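Rab5 protein, putative (Plasmodium falciparum, PDB 3CLV) is a putative Rab-type small G protein of the Ras family, with a P-loop nucleotide-binding fold, modelled with bound GDP. Local coordinates at residues A[26-31]-A[43-48]; A[112-117]-A[139-144]. All blocks are in the same frame, centred on the assembly; numbering follows the deposited sequence. Where two conformers were deposited one is given.

In the fold
Both contacts pack aliphatic carbons of a leucine over a tyrosine ring, and they lie in different parts of one Ras-like domain, their centres about 22 Å apart. Interaction 1 joins the end of helix 20-29 to edge strand 43-50; interaction 2 joins the end of helix 110-114 to helix 129-145. The two do not touch, their nearest atoms being about 5 Å apart. Neither reaches the nucleotide: the side chain of Leu27 is about 11 Å from GDP and that of Tyr114 about 14 Å. Arg115 of one subunit, which follows helix 110-114, packs on Phe44 and Thr46 of the other, so segment 112-117 of one copy meets segment 43-48 of its neighbour.

Interaction 1: residues A[26-31]-A[43-48]; sequences RLTKDT and SFCTYV
Leu27 and Tyr47 form a small apolar contact near the surface, where the last turn of helix 20-29 packs against the edge strand 43-50 of the mixed sheet in this Ras-like P-loop fold. The helix follows what is probably the P-loop, and eleven residues without helix or strand separate the two segments. Leu27 lies over one face of the Tyr47 ring: its CD1 is 3.6 Å from the ring centroid and only 12° off the normal, a CH-pi contact centred on the ring. The two methyls divide the tyrosine between them: CD1 sits over the middle of the ring, nearest CZ, while CD2 lies back toward CG and CB, 3.7 Å from Tyr47 CG. Tyr47 CG stands anti to its own backbone N (chi1 -176°), which carries the ring from the strand to the helix. Helix 191-206 also touches both residues, Ile191 and Phe195 meeting Leu27 and Lys192 meeting Tyr47. Through its backbone Tyr47 is hydrogen-bonded to Phe95 on strand 92-99. Thr28 adds a second, looser contact. Its OG1 bonds back to Val24 O within the helix, and its methyl CG2 faces the strand. Asp30, with positive phi, is the first residue to leave the helical conformation; Arg26 NH2 makes a salt bridge with Asp30 OD1 at 2.9 Å, approaching from above the carboxylate plane. Across the contact, Thr28 CG2 lies 4.0 Å from Cys45 SG and 4.1 Å from Thr46 O.

Interaction 2: residues A[112-117]-A[139-144]; sequences LYYRGA and VNQLKI
Tyr114 meets Leu142 and Gln141 with its ring, one residue over a face and the other at the rim. Its CG sits beside the backbone N and anti to the carbonyl carbon, which points the ring toward helix 129-145. Leu142 CD2 stands over one face, 3.9 Å from the ring centroid and 14° off the normal, a CH-pi contact displaced toward the CD1 side: Tyr114 CD1 is its closest ring atom at 3.8 Å. With CG of Leu142 anti to its carbonyl carbon (chi1 -73°), the side chain bends over from a CB that does not itself point at the ring, and the branch ending in CD2 makes the contact. The leucine side chain runs nearly perpendicular to that of the tyrosine. In this Ras-like fold the pairing joins the end of helix 110-114 to helix 129-145, over the central strands: Tyr114 also rests on Val11 and Leu13 of strand 8-13, and Leu142 on Ala120 and Val122 of strand 119-125. A type II beta turn from Tyr114 to Ala117 follows the short helix, closed by Ala117 N to Tyr114 O at 3.0 Å, and Tyr148 OH also hydrogen-bonds that oxygen. Gln141, exposed, runs extended beyond CG and brings its amide to the phenol end of the ring. The amide plane is turned 79° from the ring, and OE1 lies at the ring edge, near its plane, 3.7 Å from Tyr114 OH.

Interaction 1: residues A[26-31]-A[43-48]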
# COMPACT_ATOMS: atom_id res chain seq x y z
N ARG A 26 5.54 18.54 -12.33
CA ARG A 26 5.36 18.82 -13.75
C ARG A 26 4.13 18.07 -14.22
O ARG A 26 3.27 18.64 -14.89
CB ARG A 26 6.61 18.36 -14.51
CG ARG A 26 6.60 18.59 -16.01
CD ARG A 26 7.33 19.89 -16.30
NE ARG A 26 6.40 20.96 -16.52
CZ ARG A 26 6.74 22.20 -16.82
NH1 ARG A 26 8.01 22.58 -16.90
NH2 ARG A 26 5.77 23.07 -17.02
N LEU A 27 4.02 16.80 -13.83
CA LEU A 27 2.87 15.98 -14.21
C LEU A 27 1.55 16.56 -13.71
O LEU A 27 0.60 16.70 -14.50
CB LEU A 27 3.04 14.53 -13.74
CG LEU A 27 1.89 13.60 -14.10
CD1 LEU A 27 1.99 13.23 -15.58
CD2 LEU A 27 1.90 12.37 -13.19
N THR A 28 1.49 16.92 -12.44
CA THR A 28 0.22 17.25 -11.80
C THR A 28 -0.13 18.74 -11.79
O THR A 28 -1.31 19.10 -11.72
CB THR A 28 0.14 16.66 -10.39
OG1 THR A 28 1.17 17.23 -9.57
CG2 THR A 28 0.32 15.13 -10.47
N LYS A 29 0.89 19.59 -11.89
CA LYS A 29 0.67 21.02 -11.75
C LYS A 29 1.36 21.84 -12.85
O LYS A 29 1.34 23.08 -12.83
CB LYS A 29 1.10 21.46 -10.34
CG LYS A 29 0.21 20.88 -9.24
CD LYS A 29 0.73 21.15 -7.84
CE LYS A 29 -0.27 20.67 -6.77
NZ LYS A 29 0.20 20.95 -5.37
N ASP A 30 1.94 21.14 -13.83
CA ASP A 30 2.61 21.76 -14.98
C ASP A 30 3.58 22.86 -14.56
O ASP A 30 3.59 23.96 -15.13
CB ASP A 30 1.56 22.25 -15.98
CG ASP A 30 2.14 22.53 -17.35
OD1 ASP A 30 3.16 21.91 -17.72
OD2 ASP A 30 1.56 23.38 -18.05
N THR A 31 4.39 22.55 -13.55
CA THR A 31 5.28 23.51 -12.89
C THR A 31 6.62 22.85 -12.60
O THR A 31 6.67 21.66 -12.32
CB THR A 31 4.67 23.99 -11.53
OG1 THR A 31 3.56 24.84 -11.80
CG2 THR A 31 5.67 24.79 -10.72
N SER A 43 4.47 10.84 0.58
CA SER A 43 4.26 11.58 -0.66
C SER A 43 3.40 10.79 -1.64
O SER A 43 3.88 9.82 -2.23
CB SER A 43 5.60 11.95 -1.28
OG SER A 43 5.45 12.75 -2.43
N PHE A 44 2.14 11.19 -1.80
CA PHE A 44 1.21 10.54 -2.74
C PHE A 44 0.57 11.54 -3.69
O PHE A 44 0.39 12.72 -3.34
CB PHE A 44 0.04 9.87 -2.01
CG PHE A 44 0.43 9.06 -0.80
CD1 PHE A 44 1.10 7.84 -0.94
CD2 PHE A 44 0.06 9.49 0.48
CE1 PHE A 44 1.43 7.07 0.19
CE2 PHE A 44 0.37 8.72 1.61
CZ PHE A 44 1.05 7.51 1.47
N CYS A 45 0.20 11.04 -4.87
CA CYS A 45 -0.59 11.81 -5.83
C CYS A 45 -1.29 10.86 -6.79
O CYS A 45 -0.93 9.70 -6.91
CB CYS A 45 0.28 12.82 -6.60
SG CYS A 45 1.19 12.14 -8.00
N THR A 46 -2.33 11.36 -7.45
CA THR A 46 -3.03 10.56 -8.46
C THR A 46 -2.95 11.21 -9.84
O THR A 46 -2.67 12.40 -9.97
CB THR A 46 -4.48 10.22 -8.05
OG1 THR A 46 -5.26 11.43 -7.97
CG2 THR A 46 -4.52 9.54 -6.70
N TYR A 47 -3.15 10.41 -10.88
CA TYR A 47 -3.12 10.91 -12.23
C TYR A 47 -3.91 9.97 -13.11
O TYR A 47 -3.81 8.74 -12.96
CB TYR A 47 -1.68 11.04 -12.74
CG TYR A 47 -1.59 11.66 -14.11
CD1 TYR A 47 -1.86 13.03 -14.29
CD2 TYR A 47 -1.27 10.89 -15.23
CE1 TYR A 47 -1.79 13.61 -15.53
CE2 TYR A 47 -1.19 11.47 -16.49
CZ TYR A 47 -1.46 12.83 -16.63
OH TYR A 47 -1.41 13.44 -17.86
N VAL A 48 -4.70 10.54 -14.01
CA VAL A 48 -5.55 9.74 -14.87
C VAL A 48 -5.10 9.89 -16.31
O VAL A 48 -4.88 11.00 -16.80
CB VAL A 48 -7.03 10.16 -14.74
CG1 VAL A 48 -7.90 9.32 -15.66
CG2 VAL A 48 -7.49 10.05 -13.29

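Interaction 2: residues A[112-117]-A[139-144]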
# COMPACT_ATOMS: atom_id res chain seq x y z
N LEU A 112 6.78 -1.38 1.80
CA LEU A 112 5.44 -0.78 1.90
C LEU A 112 5.07 -0.10 0.59
O LEU A 112 3.90 -0.05 0.22
CB LEU A 112 5.39 0.23 3.06
CG LEU A 112 5.70 -0.33 4.46
CD1 LEU A 112 5.91 0.82 5.44
CD2 LEU A 112 4.59 -1.27 4.97
N TYR A 113 6.09 0.43 -0.10
CA TYR A 113 5.90 1.09 -1.41
C TYR A 113 5.72 0.09 -2.54
O TYR A 113 4.95 0.35 -3.46
CB TYR A 113 7.06 2.06 -1.73
CG TYR A 113 7.08 3.27 -0.84
CD1 TYR A 113 7.65 3.20 0.45
CD2 TYR A 113 6.56 4.49 -1.27
CE1 TYR A 113 7.66 4.31 1.29
CE2 TYR A 113 6.56 5.61 -0.44
CZ TYR A 113 7.12 5.50 0.84
OH TYR A 113 7.12 6.61 1.67
N TYR A 114 6.44 -1.03 -2.48
CA TYR A 114 6.36 -2.07 -3.51
C TYR A 114 5.12 -2.94 -3.46
O TYR A 114 4.61 -3.33 -4.51
CB TYR A 114 7.56 -3.03 -3.42
CG TYR A 114 8.91 -2.41 -3.59
CD1 TYR A 114 9.08 -1.15 -4.16
CD2 TYR A 114 10.05 -3.13 -3.21
CE1 TYR A 114 10.36 -0.59 -4.33
CE2 TYR A 114 11.33 -2.59 -3.38
CZ TYR A 114 11.47 -1.33 -3.94
OH TYR A 114 12.75 -0.81 -4.08
N ARG A 115 4.69 -3.30 -2.24
CA ARG A 115 3.62 -4.29 -2.07
C ARG A 115 2.30 -3.89 -2.73
O ARG A 115 1.74 -2.83 -2.43
CB ARG A 115 3.39 -4.61 -0.59
CG ARG A 115 2.65 -5.92 -0.44
CD ARG A 115 2.60 -6.37 0.97
NE ARG A 115 1.74 -7.54 1.12
CZ ARG A 115 2.18 -8.80 1.14
NH1 ARG A 115 3.48 -9.07 1.06
NH2 ARG A 115 1.31 -9.80 1.31
N GLY A 116 1.84 -4.75 -3.63
CA GLY A 116 0.59 -4.51 -4.35
C GLY A 116 0.68 -3.47 -5.45
O GLY A 116 -0.35 -3.06 -5.98
N ALA A 117 1.88 -3.01 -5.78
CA ALA A 117 2.04 -2.05 -6.88
C ALA A 117 1.89 -2.76 -8.22
O ALA A 117 2.40 -3.88 -8.39
CB ALA A 117 3.38 -1.33 -6.80
N VAL A 139 15.81 -2.42 -9.97
CA VAL A 139 15.14 -3.21 -11.00
C VAL A 139 15.25 -4.71 -10.69
O VAL A 139 14.26 -5.44 -10.76
CB VAL A 139 15.67 -2.90 -12.42
CG1 VAL A 139 15.24 -3.97 -13.44
CG2 VAL A 139 15.24 -1.46 -12.88
N ASN A 140 16.46 -5.15 -10.34
CA ASN A 140 16.70 -6.54 -9.93
C ASN A 140 15.88 -6.98 -8.73
O ASN A 140 15.31 -8.06 -8.73
CB ASN A 140 18.21 -6.80 -9.73
CG ASN A 140 18.98 -6.77 -11.04
OD1 ASN A 140 18.44 -7.12 -12.09
ND2 ASN A 140 20.22 -6.34 -10.99
N GLN A 141 15.77 -6.11 -7.72
CA GLN A 141 14.93 -6.38 -6.55
C GLN A 141 13.47 -6.48 -6.94
O GLN A 141 12.75 -7.37 -6.47
CB GLN A 141 15.05 -5.26 -5.52
CG GLN A 141 16.27 -5.27 -4.66
CD GLN A 141 16.17 -4.24 -3.52
OE1 GLN A 141 15.43 -3.26 -3.60
NE2 GLN A 141 16.91 -4.50 -2.45
N LEU A 142 13.01 -5.55 -7.78
CA LEU A 142 11.60 -5.55 -8.18
C LEU A 142 11.21 -6.79 -9.01
O LEU A 142 10.15 -7.39 -8.78
CB LEU A 142 11.25 -4.28 -8.95
CG LEU A 142 11.15 -2.96 -8.18
CD1 LEU A 142 11.40 -1.81 -9.16
CD2 LEU A 142 9.77 -2.82 -7.55
N LYS A 143 12.07 -7.17 -9.95
CA LYS A 143 11.83 -8.37 -10.77
C LYS A 143 11.66 -9.64 -9.94
O LYS A 143 10.88 -10.51 -10.30
CB LYS A 143 12.94 -8.57 -11.82
CG LYS A 143 13.00 -7.42 -12.81
CD LYS A 143 14.10 -7.59 -13.83
CE LYS A 143 13.51 -7.85 -15.19
NZ LYS A 143 12.84 -9.18 -15.33
N ILE A 144 12.36 -9.72 -8.82
CA ILE A 144 12.17 -10.83 -7.88
C ILE A 144 10.94 -10.70 -7.00
O ILE A 144 10.22 -11.69 -6.76
CB ILE A 144 13.45 -11.06 -7.04
CG1 ILE A 144 14.45 -11.86 -7.88
CG2 ILE A 144 13.14 -11.83 -5.75
CD1 ILE A 144 15.88 -11.63 -7.53